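Local coordinates for protein walker-Type ATPase (Pyrococcus abyssi, PDB 2QEN) that binds ADP and a magnesium ion in its Walker-type ATPase domain and probably hydrolyses ATP, although its biological role is unknown, at residues E80-I85 / K102-E107; E76-L81 / L111-V116; P56-D61 / F130-D135; E119-G124 / L162-I167. The protein carries 1 engineered substitution. One frame throughout, in Å; residues are numbered along the deposited sequence.

In the fold
Running from the N terminus, strand 57-61 opens contact 3, and helix 74-84 then opens contact 2 (76-81) and contact 1 (80-85), which share Glu80 and Leu81. Contact 1 closes first, at 102-107, and contact 2 next, at 111-116; both nest inside the loop that contact 3 closes at strand 130-135. Contact 4 starts within that same loop, at 119-124, but closes beyond it at 162-167, so contacts 3 and 4 cross. Helix 113-127 serves contacts 2 and 4, and strands 130-135 and 165-171 are neighbours in one parallel sheet. Together the four tie helices 74-84 and 113-127 and the connecting loop to one flank of the ATPase sheet.

Contact 1 (E80-I85 / K102-E107); sequences ELQSTI and KFLTLE
Gln82 reaches from helix 74-84 to the loop at Phe103 and Leu106. From CB the chain turns to put CG anti to its own carbonyl carbon (chi1 -75°) and then runs out extended. CG passes the edge of the Phe103 ring, 3.7 Å from Phe103 CE1 and near the ring plane, the two side chains running antiparallel past one another. CD carries the amide in between the two carbonyls, almost parallel to that ring, 12° between the planes. Gln82 NE2 then donates twice, to Phe103 O at 2.9 Å and to Leu106 O at 2.7 Å. Both acceptor oxygens lie in the plane of the Gln82 amide; NE2 meets Leu106 O almost head-on (C=O...N angle 166°) but is tilted out of the Phe103 carbonyl plane. Ile85 CG2 adds an apolar touch on Leu104 CD2 at 3.7 Å. Glu119 OE1 of helix 113-127 accepts a hydrogen bond from Phe103 N. A leucine in place of Gln82 would probably leave both carbonyls without this donor and the loop less firmly fixed to the helix. Two carbonyls three residues apart thus share one amide nitrogen, whose two bonds fix its rotation and pin an irregular turn to the helix.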
loop_
_atom_site.group_PDB
_atom_site.type_symbol
_atom_site.label_atom_id
_atom_site.label_comp_id
_atom_site.label_asym_id
_atom_site.label_seq_id
_atom_site.Cartn_x
_atom_site.Cartn_y
_atom_site.Cartn_z
ATOM N N GLU A 80 0.727 19.643 -2.939
ATOM C CA GLU A 80 0.520 18.319 -3.576
ATOM C C GLU A 80 -0.931 18.073 -4.044
ATOM O O GLU A 80 -1.152 17.531 -5.120
ATOM C CB GLU A 80 1.015 17.177 -2.670
ATOM C CG GLU A 80 0.989 15.781 -3.300
ATOM C CD GLU A 80 2.009 15.578 -4.427
ATOM O OE1 GLU A 80 3.062 16.267 -4.448
ATOM O OE2 GLU A 80 1.761 14.701 -5.291
ATOM N N LEU A 81 -1.912 18.461 -3.239
ATOM C CA LEU A 81 -3.314 18.479 -3.692
ATOM C C LEU A 81 -3.502 19.337 -4.947
ATOM O O LEU A 81 -4.188 18.927 -5.886
ATOM C CB LEU A 81 -4.236 18.988 -2.591
ATOM C CG LEU A 81 -4.565 18.052 -1.429
ATOM C CD1 LEU A 81 -4.903 18.842 -0.164
ATOM C CD2 LEU A 81 -5.715 17.135 -1.807
ATOM N N GLN A 82 -2.886 20.519 -4.948
ATOM C CA GLN A 82 -2.932 21.431 -6.084
ATOM C C GLN A 82 -2.340 20.827 -7.354
ATOM O O GLN A 82 -2.962 20.890 -8.419
ATOM C CB GLN A 82 -2.208 22.738 -5.755
ATOM C CG GLN A 82 -2.979 23.677 -4.827
ATOM C CD GLN A 82 -2.164 24.895 -4.431
ATOM O OE1 GLN A 82 -0.963 24.802 -4.176
ATOM N NE2 GLN A 82 -2.814 26.045 -4.384
ATOM N N SER A 83 -1.146 20.243 -7.243
ATOM C CA SER A 83 -0.449 19.718 -8.417
ATOM C C SER A 83 -1.049 18.406 -8.928
ATOM O O SER A 83 -0.940 18.098 -10.105
ATOM C CB SER A 83 1.056 19.574 -8.162
ATOM O OG SER A 83 1.327 18.574 -7.196
ATOM N N THR A 84 -1.692 17.648 -8.050
ATOM C CA THR A 84 -2.286 16.370 -8.442
ATOM C C THR A 84 -3.573 16.549 -9.252
ATOM O O THR A 84 -3.872 15.749 -10.137
ATOM C CB THR A 84 -2.521 15.436 -7.226
ATOM O OG1 THR A 84 -1.279 15.238 -6.538
ATOM C CG2 THR A 84 -3.004 14.081 -7.681
ATOM N N ILE A 85 -4.328 17.593 -8.941
ATOM C CA ILE A 85 -5.549 17.895 -9.686
ATOM C C ILE A 85 -5.293 18.807 -10.884
ATOM O O ILE A 85 -6.216 19.121 -11.628
ATOM C CB ILE A 85 -6.682 18.458 -8.765
ATOM C CG1 ILE A 85 -8.071 18.203 -9.374
ATOM C CG2 ILE A 85 -6.453 19.920 -8.424
ATOM C CD1 ILE A 85 -9.207 18.299 -8.356
ATOM N N LYS A 102 -11.335 27.529 -6.900
ATOM C CA LYS A 102 -10.674 28.727 -6.382
ATOM C C LYS A 102 -9.283 28.439 -5.800
ATOM O O LYS A 102 -8.342 29.204 -6.034
ATOM C CB LYS A 102 -11.562 29.418 -5.335
ATOM C CG LYS A 102 -10.948 30.670 -4.700
ATOM C CD LYS A 102 -11.991 31.698 -4.271
ATOM C CE LYS A 102 -11.307 32.977 -3.794
ATOM N NZ LYS A 102 -12.200 34.181 -3.833
ATOM N N PHE A 103 -9.146 27.331 -5.070
ATOM C CA PHE A 103 -7.924 27.095 -4.301
ATOM C C PHE A 103 -6.668 26.921 -5.168
ATOM O O PHE A 103 -5.550 27.024 -4.678
ATOM C CB PHE A 103 -8.104 25.981 -3.242
ATOM C CG PHE A 103 -7.946 24.577 -3.773
ATOM C CD1 PHE A 103 -6.689 23.971 -3.820
ATOM C CD2 PHE A 103 -9.053 23.856 -4.206
ATOM C CE1 PHE A 103 -6.531 22.663 -4.309
ATOM C CE2 PHE A 103 -8.912 22.549 -4.694
ATOM C CZ PHE A 103 -7.643 21.954 -4.748
ATOM N N LEU A 104 -6.868 26.697 -6.462
ATOM C CA LEU A 104 -5.757 26.515 -7.398
ATOM C C LEU A 104 -5.025 27.810 -7.731
ATOM O O LEU A 104 -3.849 27.773 -8.095
ATOM C CB LEU A 104 -6.228 25.839 -8.690
ATOM C CG LEU A 104 -6.762 24.411 -8.594
ATOM C CD1 LEU A 104 -7.060 23.908 -9.997
ATOM C CD2 LEU A 104 -5.772 23.492 -7.890
ATOM N N THR A 105 -5.726 28.941 -7.606
ATOM C CA THR A 105 -5.137 30.265 -7.814
ATOM C C THR A 105 -4.340 30.707 -6.589
ATOM O O THR A 105 -3.493 31.621 -6.692
ATOM C CB THR A 105 -6.219 31.345 -8.073
ATOM O OG1 THR A 105 -7.238 30.826 -8.931
ATOM C CG2 THR A 105 -5.608 32.577 -8.727
ATOM N N LEU A 106 -4.618 30.062 -5.433
ATOM C CA LEU A 106 -4.121 30.553 -4.133
ATOM C C LEU A 106 -2.818 29.878 -3.716
ATOM O O LEU A 106 -2.619 28.681 -3.969
ATOM C CB LEU A 106 -5.206 30.388 -3.017
ATOM C CG LEU A 106 -6.569 31.132 -3.299
ATOM C CD1 LEU A 106 -7.481 31.244 -2.012
ATOM C CD2 LEU A 106 -6.307 32.566 -3.864
ATOM N N GLU A 107 -1.940 30.655 -3.077
ATOM C CA GLU A 107 -0.678 30.138 -2.531
ATOM C C GLU A 107 -0.951 29.219 -1.344
ATOM O O GLU A 107 -1.760 29.557 -0.481
ATOM C CB GLU A 107 0.282 31.284 -2.141
ATOM C CG GLU A 107 -0.373 32.462 -1.427
ATOM C CD GLU A 107 0.575 33.639 -1.202
ATOM O OE1 GLU A 107 1.759 33.402 -0.867
ATOM O OE2 GLU A 107 0.132 34.806 -1.348
#

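Contact 2 (E76-L81 / L111-V116); sequences ELIKEL and LSLREV
Ile78 of helix 74-84 sits against Leu111, Leu113 and Val116, using each of its branches. Its CG2, anti to the backbone N, lies 3.9 Å from Leu111 CD1 and a little farther from Val116. CG1, anti to the carbonyl carbon (chi1 -63°), meets Leu113 CD2 at 3.8 Å and carries CD1 on to the backbone of Leu111, where CD1 is 3.3 Å from Leu111 O. The packing goes on around it: its neighbour Leu77 crosses Leu113 at about a right angle, Leu77 CD1 3.7 Å from Leu113 CD2, and about a turn further on Leu81 CD1 faces Val116 CG1 at 4.1 Å. Everything that meets here is hydrocarbon or backbone.

What positions the second segment is the start of helix 113-127. Ser112 and Glu115 form a capping box: Ser112 OG accepts from Glu115 N at 3.1 Å, and Ser112 N returns the favour to Glu115 OE1 along an almost straight bond (172°). This probably fixes the first turn of the helix and so sets the directions of Leu113 and Val116. Farther out, Leu151 and Leu154 of helix 149-161 touch Leu77 and Leu113, and Tyr143 touches both, while Leu81 reaches Ile58 and Ile60 of strand 57-61. Such helices laid side by side over one face of a parallel sheet belong to the layered alpha/beta architecture of P-loop ATPases.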
loop_
_atom_site.group_PDB
_atom_site.type_symbol
_atom_site.label_atom_id
_atom_site.label_comp_id
_atom_site.label_asym_id
_atom_site.label_seq_id
_atom_site.Cartn_x
_atom_site.Cartn_y
_atom_site.Cartn_z
ATOM N N GLU A 76 3.066 21.842 2.185
ATOM C CA GLU A 76 3.490 20.782 1.268
ATOM C C GLU A 76 2.333 19.891 0.824
ATOM O O GLU A 76 2.214 19.563 -0.359
ATOM C CB GLU A 76 4.588 19.934 1.920
ATOM C CG GLU A 76 5.980 20.560 1.860
ATOM C CD GLU A 76 6.935 20.010 2.909
ATOM O OE1 GLU A 76 6.526 19.121 3.685
ATOM O OE2 GLU A 76 8.100 20.473 2.960
ATOM N N LEU A 77 1.501 19.488 1.782
ATOM C CA LEU A 77 0.326 18.689 1.506
ATOM C C LEU A 77 -0.589 19.451 0.559
ATOM O O LEU A 77 -1.053 18.904 -0.437
ATOM C CB LEU A 77 -0.429 18.379 2.807
ATOM C CG LEU A 77 -1.226 17.066 2.962
ATOM C CD1 LEU A 77 -2.424 17.265 3.871
ATOM C CD2 LEU A 77 -1.673 16.405 1.661
ATOM N N ILE A 78 -0.849 20.716 0.871
ATOM C CA ILE A 78 -1.738 21.533 0.032
ATOM C C ILE A 78 -1.170 21.713 -1.392
ATOM O O ILE A 78 -1.905 21.560 -2.379
ATOM C CB ILE A 78 -2.157 22.856 0.726
ATOM C CG1 ILE A 78 -2.963 22.512 1.994
ATOM C CG2 ILE A 78 -2.981 23.725 -0.222
ATOM C CD1 ILE A 78 -3.459 23.676 2.778
ATOM N N LYS A 79 0.130 21.979 -1.484
ATOM C CA LYS A 79 0.811 22.091 -2.779
ATOM C C LYS A 79 0.669 20.798 -3.613
ATOM O O LYS A 79 0.508 20.865 -4.838
ATOM C CB LYS A 79 2.297 22.476 -2.598
ATOM C CG LYS A 79 3.010 22.904 -3.888
ATOM C CD LYS A 79 4.497 23.243 -3.653
ATOM C CE LYS A 79 5.282 23.304 -4.974
ATOM N NZ LYS A 79 6.741 23.647 -4.804
ATOM N N GLU A 80 0.727 19.643 -2.939
ATOM C CA GLU A 80 0.520 18.319 -3.576
ATOM C C GLU A 80 -0.931 18.073 -4.044
ATOM O O GLU A 80 -1.152 17.531 -5.120
ATOM C CB GLU A 80 1.015 17.177 -2.670
ATOM C CG GLU A 80 0.989 15.781 -3.300
ATOM C CD GLU A 80 2.009 15.578 -4.427
ATOM O OE1 GLU A 80 3.062 16.267 -4.448
ATOM O OE2 GLU A 80 1.761 14.701 -5.291
ATOM N N LEU A 81 -1.912 18.461 -3.239
ATOM C CA LEU A 81 -3.314 18.479 -3.692
ATOM C C LEU A 81 -3.502 19.337 -4.947
ATOM O O LEU A 81 -4.188 18.927 -5.886
ATOM C CB LEU A 81 -4.236 18.988 -2.591
ATOM C CG LEU A 81 -4.565 18.052 -1.429
ATOM C CD1 LEU A 81 -4.903 18.842 -0.164
ATOM C CD2 LEU A 81 -5.715 17.135 -1.807
ATOM N N LEU A 111 -3.897 28.844 2.529
ATOM C CA LEU A 111 -5.079 27.974 2.418
ATOM C C LEU A 111 -5.208 27.040 3.624
ATOM O O LEU A 111 -4.206 26.564 4.151
ATOM C CB LEU A 111 -5.022 27.122 1.133
ATOM C CG LEU A 111 -5.403 27.725 -0.226
ATOM C CD1 LEU A 111 -4.908 26.860 -1.377
ATOM C CD2 LEU A 111 -6.907 27.952 -0.332
ATOM N N SER A 112 -6.440 26.779 4.053
ATOM C CA SER A 112 -6.701 25.730 5.036
ATOM C C SER A 112 -7.123 24.430 4.342
ATOM O O SER A 112 -7.643 24.444 3.221
ATOM C CB SER A 112 -7.759 26.168 6.056
ATOM O OG SER A 112 -9.075 26.015 5.565
ATOM N N LEU A 113 -6.893 23.307 5.017
ATOM C CA LEU A 113 -7.306 22.011 4.513
ATOM C C LEU A 113 -8.816 21.917 4.318
ATOM O O LEU A 113 -9.287 21.337 3.347
ATOM C CB LEU A 113 -6.828 20.906 5.456
ATOM C CG LEU A 113 -5.329 20.618 5.527
ATOM C CD1 LEU A 113 -5.106 19.654 6.664
ATOM C CD2 LEU A 113 -4.806 20.032 4.208
ATOM N N ARG A 114 -9.560 22.486 5.261
ATOM C CA ARG A 114 -11.011 22.476 5.237
ATOM C C ARG A 114 -11.592 23.234 4.035
ATOM O O ARG A 114 -12.531 22.755 3.403
ATOM C CB ARG A 114 -11.526 23.079 6.529
ATOM C CG ARG A 114 -12.884 22.613 6.928
ATOM C CD ARG A 114 -12.901 22.310 8.414
ATOM N NE ARG A 114 -14.196 22.672 8.969
ATOM C CZ ARG A 114 -14.660 22.277 10.149
ATOM N NH1 ARG A 114 -13.955 21.478 10.939
ATOM N NH2 ARG A 114 -15.848 22.693 10.525
ATOM N N GLU A 115 -11.016 24.402 3.748
ATOM C CA GLU A 115 -11.301 25.245 2.571
ATOM C C GLU A 115 -11.186 24.443 1.269
ATOM O O GLU A 115 -12.097 24.454 0.445
ATOM C CB GLU A 115 -10.276 26.385 2.549
ATOM C CG GLU A 115 -10.616 27.632 1.780
ATOM C CD GLU A 115 -9.570 28.751 2.000
ATOM O OE1 GLU A 115 -8.605 28.559 2.800
ATOM O OE2 GLU A 115 -9.717 29.830 1.376
ATOM N N VAL A 116 -10.058 23.745 1.111
ATOM C CA VAL A 116 -9.768 22.903 -0.043
ATOM C C VAL A 116 -10.778 21.763 -0.183
ATOM O O VAL A 116 -11.290 21.507 -1.281
ATOM C CB VAL A 116 -8.322 22.314 0.046
ATOM C CG1 VAL A 116 -8.095 21.192 -1.008
ATOM C CG2 VAL A 116 -7.263 23.434 -0.064
#

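Contact 3 (P56-D61 / F130-D135)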
loop_
_atom_site.group_PDB
_atom_site.type_symbol
_atom_site.label_atom_id
_atom_site.label_comp_id
_atom_site.label_asym_id
_atom_site.label_seq_id
_atom_site.Cartn_x
_atom_site.Cartn_y
_atom_site.Cartn_z
ATOM N N PRO A 56 -13.791 10.321 -11.075
ATOM C CA PRO A 56 -13.141 11.581 -10.681
ATOM C C PRO A 56 -12.587 11.501 -9.262
ATOM O O PRO A 56 -13.320 11.199 -8.298
ATOM C CB PRO A 56 -14.274 12.620 -10.745
ATOM C CG PRO A 56 -15.320 12.016 -11.564
ATOM C CD PRO A 56 -15.206 10.528 -11.454
ATOM N N GLY A 57 -11.292 11.754 -9.149
ATOM C CA GLY A 57 -10.605 11.639 -7.884
ATOM C C GLY A 57 -9.144 11.962 -8.047
ATOM O O GLY A 57 -8.647 12.105 -9.166
ATOM N N ILE A 58 -8.468 12.088 -6.913
ATOM C CA ILE A 58 -7.030 12.326 -6.861
ATOM C C ILE A 58 -6.333 11.350 -5.912
ATOM O O ILE A 58 -6.912 10.900 -4.913
ATOM C CB ILE A 58 -6.684 13.794 -6.461
ATOM C CG1 ILE A 58 -7.425 14.200 -5.180
ATOM C CG2 ILE A 58 -6.964 14.730 -7.622
ATOM C CD1 ILE A 58 -7.201 15.655 -4.767
ATOM N N LEU A 59 -5.094 11.013 -6.246
ATOM C CA LEU A 59 -4.295 10.104 -5.433
ATOM C C LEU A 59 -3.098 10.869 -4.876
ATOM O O LEU A 59 -2.267 11.391 -5.633
ATOM C CB LEU A 59 -3.858 8.865 -6.251
ATOM C CG LEU A 59 -3.036 7.733 -5.604
ATOM C CD1 LEU A 59 -3.643 7.346 -4.294
ATOM C CD2 LEU A 59 -2.975 6.474 -6.508
ATOM N N ILE A 60 -3.034 10.943 -3.548
ATOM C CA ILE A 60 -1.910 11.573 -2.855
ATOM C C ILE A 60 -0.993 10.505 -2.258
ATOM O O ILE A 60 -1.410 9.738 -1.398
ATOM C CB ILE A 60 -2.398 12.531 -1.753
ATOM C CG1 ILE A 60 -3.276 13.630 -2.369
ATOM C CG2 ILE A 60 -1.203 13.175 -1.010
ATOM C CD1 ILE A 60 -4.395 14.053 -1.496
ATOM N N ASP A 61 0.254 10.473 -2.728
ATOM C CA ASP A 61 1.279 9.552 -2.241
ATOM C C ASP A 61 1.919 10.106 -0.954
ATOM O O ASP A 61 2.805 10.968 -0.997
ATOM C CB ASP A 61 2.345 9.309 -3.323
ATOM C CG ASP A 61 3.241 8.098 -3.014
ATOM O OD1 ASP A 61 3.478 7.792 -1.820
ATOM O OD2 ASP A 61 3.709 7.442 -3.971
ATOM N N PHE A 130 -16.874 12.981 -5.550
ATOM C CA PHE A 130 -15.446 13.170 -5.798
ATOM C C PHE A 130 -14.603 12.362 -4.794
ATOM O O PHE A 130 -14.874 12.383 -3.585
ATOM C CB PHE A 130 -15.068 14.659 -5.799
ATOM C CG PHE A 130 -13.677 14.928 -6.291
ATOM C CD1 PHE A 130 -13.422 15.064 -7.640
ATOM C CD2 PHE A 130 -12.605 15.022 -5.388
ATOM C CE1 PHE A 130 -12.122 15.292 -8.096
ATOM C CE2 PHE A 130 -11.305 15.262 -5.839
ATOM C CZ PHE A 130 -11.067 15.408 -7.199
ATOM N N ILE A 131 -13.590 11.655 -5.297
ATOM C CA ILE A 131 -12.729 10.838 -4.440
ATOM C C ILE A 131 -11.377 11.498 -4.133
ATOM O O ILE A 131 -10.674 11.957 -5.034
ATOM C CB ILE A 131 -12.506 9.399 -5.013
ATOM C CG1 ILE A 131 -13.847 8.684 -5.255
ATOM C CG2 ILE A 131 -11.581 8.546 -4.082
ATOM C CD1 ILE A 131 -13.797 7.670 -6.413
ATOM N N VAL A 132 -11.027 11.536 -2.847
ATOM C CA VAL A 132 -9.672 11.887 -2.428
ATOM C C VAL A 132 -9.052 10.650 -1.820
ATOM O O VAL A 132 -9.556 10.125 -0.838
ATOM C CB VAL A 132 -9.629 13.051 -1.396
ATOM C CG1 VAL A 132 -8.163 13.392 -1.030
ATOM C CG2 VAL A 132 -10.336 14.265 -1.942
ATOM N N ALA A 133 -7.977 10.164 -2.439
ATOM C CA ALA A 133 -7.278 8.969 -1.961
ATOM C C ALA A 133 -5.884 9.277 -1.423
ATOM O O ALA A 133 -5.089 9.965 -2.057
ATOM C CB ALA A 133 -7.211 7.920 -3.046
ATOM N N PHE A 134 -5.617 8.765 -0.231
ATOM C CA PHE A 134 -4.320 8.885 0.407
ATOM C C PHE A 134 -3.625 7.515 0.373
ATOM O O PHE A 134 -4.032 6.573 1.051
ATOM C CB PHE A 134 -4.483 9.395 1.846
ATOM C CG PHE A 134 -5.004 10.814 1.944
ATOM C CD1 PHE A 134 -6.375 11.071 1.976
ATOM C CD2 PHE A 134 -4.123 11.892 2.015
ATOM C CE1 PHE A 134 -6.866 12.367 2.067
ATOM C CE2 PHE A 134 -4.607 13.219 2.114
ATOM C CZ PHE A 134 -5.978 13.452 2.141
ATOM N N ASP A 135 -2.580 7.411 -0.434
ATOM C CA ASP A 135 -1.847 6.163 -0.569
ATOM C C ASP A 135 -0.821 6.060 0.535
ATOM O O ASP A 135 -0.006 6.963 0.708
ATOM C CB ASP A 135 -1.166 6.075 -1.943
ATOM C CG ASP A 135 -1.165 4.656 -2.506
ATOM O OD1 ASP A 135 -1.550 3.685 -1.777
ATOM O OD2 ASP A 135 -0.802 4.518 -3.695
HETATM O O HOH W 1 0.644 6.423 -4.972
#
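Strands 57-61 and 130-135 run parallel, 9° apart, with Ile131, Ala133 and Asp135 giving their N-H groups to the carbonyls of Pro56, Ile58 and Ile60, and Ile60 N answering Ala133 O at 2.7 Å in a nearly straight bond. At the start of the pair Pro56 CB packs on Phe130 CD1 at 4.0 Å; chi1 of -169° swings that ring across toward the neighbouring strand, where Gly57 CA lies over one face, though its exact place is doubtful. On the side of the sheet where Ile58 lies, covered by helix 74-84, Ile60 runs alongside Phe134, its CD1 3.7 Å from Phe134 CE2 and 3.9 Å from Val132 CG1. Strand 57-61 is the sheet's edge within the chain, and 130-135 has the sequence of a Walker B strand, hydrophobic residues ending in Asp135, which binds magnesium in a structure of this protein but here stands about 4 Å from the ion (nearest atoms). On the opposite face, under helix 44-54, Leu59 CD1 packs on Ala133 CB at 3.8 Å and on Asp135 CB at 3.6 Å. Asp135 OD2 is hydrogen-bonded to Ser45 OG of the P-loop and OD1 to Thr170 OG1; a water also donates to Asp135 OD2 and, weakly, to Asp61 OD2. Asp61 OD1 caps Glu64 N of the next helix.

Contact 4 (E119-G124 / L162-I167)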
loop_
_atom_site.group_PDB
_atom_site.type_symbol
_atom_site.label_atom_id
_atom_site.label_comp_id
_atom_site.label_asym_id
_atom_site.label_seq_id
_atom_site.Cartn_x
_atom_site.Cartn_y
_atom_site.Cartn_z
ATOM N N GLU A 119 -14.374 22.960 -1.354
ATOM C CA GLU A 119 -14.379 23.131 -2.809
ATOM C C GLU A 119 -14.439 21.805 -3.596
ATOM O O GLU A 119 -15.135 21.712 -4.604
ATOM C CB GLU A 119 -13.181 23.971 -3.259
ATOM C CG GLU A 119 -13.273 25.444 -2.882
ATOM C CD GLU A 119 -12.044 26.254 -3.303
ATOM O OE1 GLU A 119 -11.561 26.068 -4.448
ATOM O OE2 GLU A 119 -11.567 27.089 -2.489
ATOM N N LEU A 120 -13.725 20.785 -3.125
ATOM C CA LEU A 120 -13.747 19.458 -3.758
ATOM C C LEU A 120 -15.094 18.756 -3.604
ATOM O O LEU A 120 -15.520 18.042 -4.509
ATOM C CB LEU A 120 -12.633 18.559 -3.209
ATOM C CG LEU A 120 -11.198 18.948 -3.554
ATOM C CD1 LEU A 120 -10.226 17.966 -2.886
ATOM C CD2 LEU A 120 -10.987 19.004 -5.065
ATOM N N ASN A 121 -15.749 18.962 -2.458
ATOM C CA ASN A 121 -17.115 18.499 -2.228
ATOM C C ASN A 121 -18.140 19.214 -3.136
ATOM O O ASN A 121 -19.082 18.583 -3.617
ATOM C CB ASN A 121 -17.502 18.663 -0.751
ATOM C CG ASN A 121 -18.877 18.080 -0.437
ATOM O OD1 ASN A 121 -19.047 16.863 -0.390
ATOM N ND2 ASN A 121 -19.863 18.944 -0.221
ATOM N N ASP A 122 -17.954 20.523 -3.349
ATOM C CA ASP A 122 -18.762 21.313 -4.313
ATOM C C ASP A 122 -18.638 20.728 -5.719
ATOM O O ASP A 122 -19.607 20.676 -6.476
ATOM C CB ASP A 122 -18.293 22.778 -4.361
ATOM C CG ASP A 122 -18.635 23.562 -3.104
ATOM O OD1 ASP A 122 -19.398 23.053 -2.246
ATOM O OD2 ASP A 122 -18.136 24.704 -2.972
ATOM N N LEU A 123 -17.427 20.282 -6.054
ATOM C CA LEU A 123 -17.160 19.632 -7.327
ATOM C C LEU A 123 -17.873 18.265 -7.377
ATOM O O LEU A 123 -18.478 17.899 -8.400
ATOM C CB LEU A 123 -15.644 19.516 -7.527
ATOM C CG LEU A 123 -15.008 18.831 -8.740
ATOM C CD1 LEU A 123 -15.557 19.418 -10.028
ATOM C CD2 LEU A 123 -13.482 18.984 -8.681
ATOM N N GLY A 124 -17.830 17.552 -6.247
ATOM C CA GLY A 124 -18.545 16.295 -6.067
ATOM C C GLY A 124 -20.042 16.420 -6.289
ATOM O O GLY A 124 -20.672 15.506 -6.820
ATOM N N LEU A 162 -19.466 16.411 4.425
ATOM C CA LEU A 162 -19.194 16.501 2.987
ATOM C C LEU A 162 -19.691 15.236 2.249
ATOM O O LEU A 162 -18.896 14.365 1.890
ATOM C CB LEU A 162 -17.700 16.818 2.745
ATOM C CG LEU A 162 -17.131 18.089 3.437
ATOM C CD1 LEU A 162 -15.611 18.204 3.272
ATOM C CD2 LEU A 162 -17.833 19.398 2.987
ATOM N N PRO A 163 -21.027 15.125 2.045
ATOM C CA PRO A 163 -21.630 13.906 1.478
ATOM C C PRO A 163 -21.268 13.596 0.023
ATOM O O PRO A 163 -21.436 12.460 -0.420
ATOM C CB PRO A 163 -23.142 14.164 1.597
ATOM C CG PRO A 163 -23.280 15.650 1.686
ATOM C CD PRO A 163 -22.052 16.140 2.390
ATOM N N ASN A 164 -20.774 14.575 -0.721
ATOM C CA ASN A 164 -20.346 14.297 -2.092
ATOM C C ASN A 164 -18.850 14.071 -2.205
ATOM O O ASN A 164 -18.265 14.185 -3.278
ATOM C CB ASN A 164 -20.821 15.413 -3.006
ATOM C CG ASN A 164 -22.316 15.513 -3.024
ATOM O OD1 ASN A 164 -22.912 16.180 -2.183
ATOM N ND2 ASN A 164 -22.937 14.840 -3.975
ATOM N N LEU A 165 -18.236 13.747 -1.072
ATOM C CA LEU A 165 -16.816 13.538 -1.022
ATOM C C LEU A 165 -16.534 12.187 -0.365
ATOM O O LEU A 165 -17.070 11.887 0.705
ATOM C CB LEU A 165 -16.164 14.686 -0.257
ATOM C CG LEU A 165 -14.664 14.906 -0.433
ATOM C CD1 LEU A 165 -14.364 15.399 -1.850
ATOM C CD2 LEU A 165 -14.171 15.911 0.621
ATOM N N LYS A 166 -15.731 11.364 -1.037
ATOM C CA LYS A 166 -15.359 10.057 -0.511
ATOM C C LYS A 166 -13.849 10.017 -0.316
ATOM O O LYS A 166 -13.094 10.567 -1.116
ATOM C CB LYS A 166 -15.820 8.929 -1.447
ATOM C CG LYS A 166 -17.330 8.787 -1.562
ATOM C CD LYS A 166 -17.968 8.323 -0.237
ATOM C CE LYS A 166 -19.455 8.643 -0.202
ATOM N NZ LYS A 166 -20.269 7.578 -0.804
ATOM N N ILE A 167 -13.427 9.379 0.765
ATOM C CA ILE A 167 -12.017 9.314 1.122
ATOM C C ILE A 167 -11.625 7.828 1.180
ATOM O O ILE A 167 -12.351 7.013 1.753
ATOM C CB ILE A 167 -11.727 10.053 2.455
ATOM C CG1 ILE A 167 -11.918 11.568 2.296
ATOM C CG2 ILE A 167 -10.302 9.734 2.990
ATOM C CD1 ILE A 167 -11.730 12.326 3.591
HETATM O O HOH W 2 -22.699 18.251 -0.378
#
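The amide of Asn121 has the side chain of Leu162 laid over one face, with Leu162 CB 3.6 Å and Leu162 CD2 3.8 Å from Asn121 CG. Toward the other face comes Asn164 CB, 3.5 Å from Asn121 OD1. At the edges the polar atoms find their partners: OD1 accepts from Asn164 N at 2.9 Å, a weak, bent bond of 130°, and ND2 donates to a water that in turn donates to Asn164 OD1. With CG anti to the backbone N (chi1 -175°), Asn121 swings off helix 113-127 into the type I turn from Leu162 to Leu165. The turn closes on itself through Leu165 N to Leu162 O, while Asn164 ND2 is held by Gly128 O. An alanine at Asn121 is likely to leave Asn164 N without this acceptor and to break the water bridge between the two side chains.

Beside the amide the backbones come close. Gly124 CA points its hydrogen at Asn164 O, 3.5 Å away, where a beta carbon would run into that oxygen. Deeper in, Leu165 CD1 rests on Leu120 CB at 3.9 Å, and both leucines go on to touch Phe130. The turn joins helix 149-161 to strand 165-171, and so ends the helical part of a beta-alpha-beta crossover from strand 130-135.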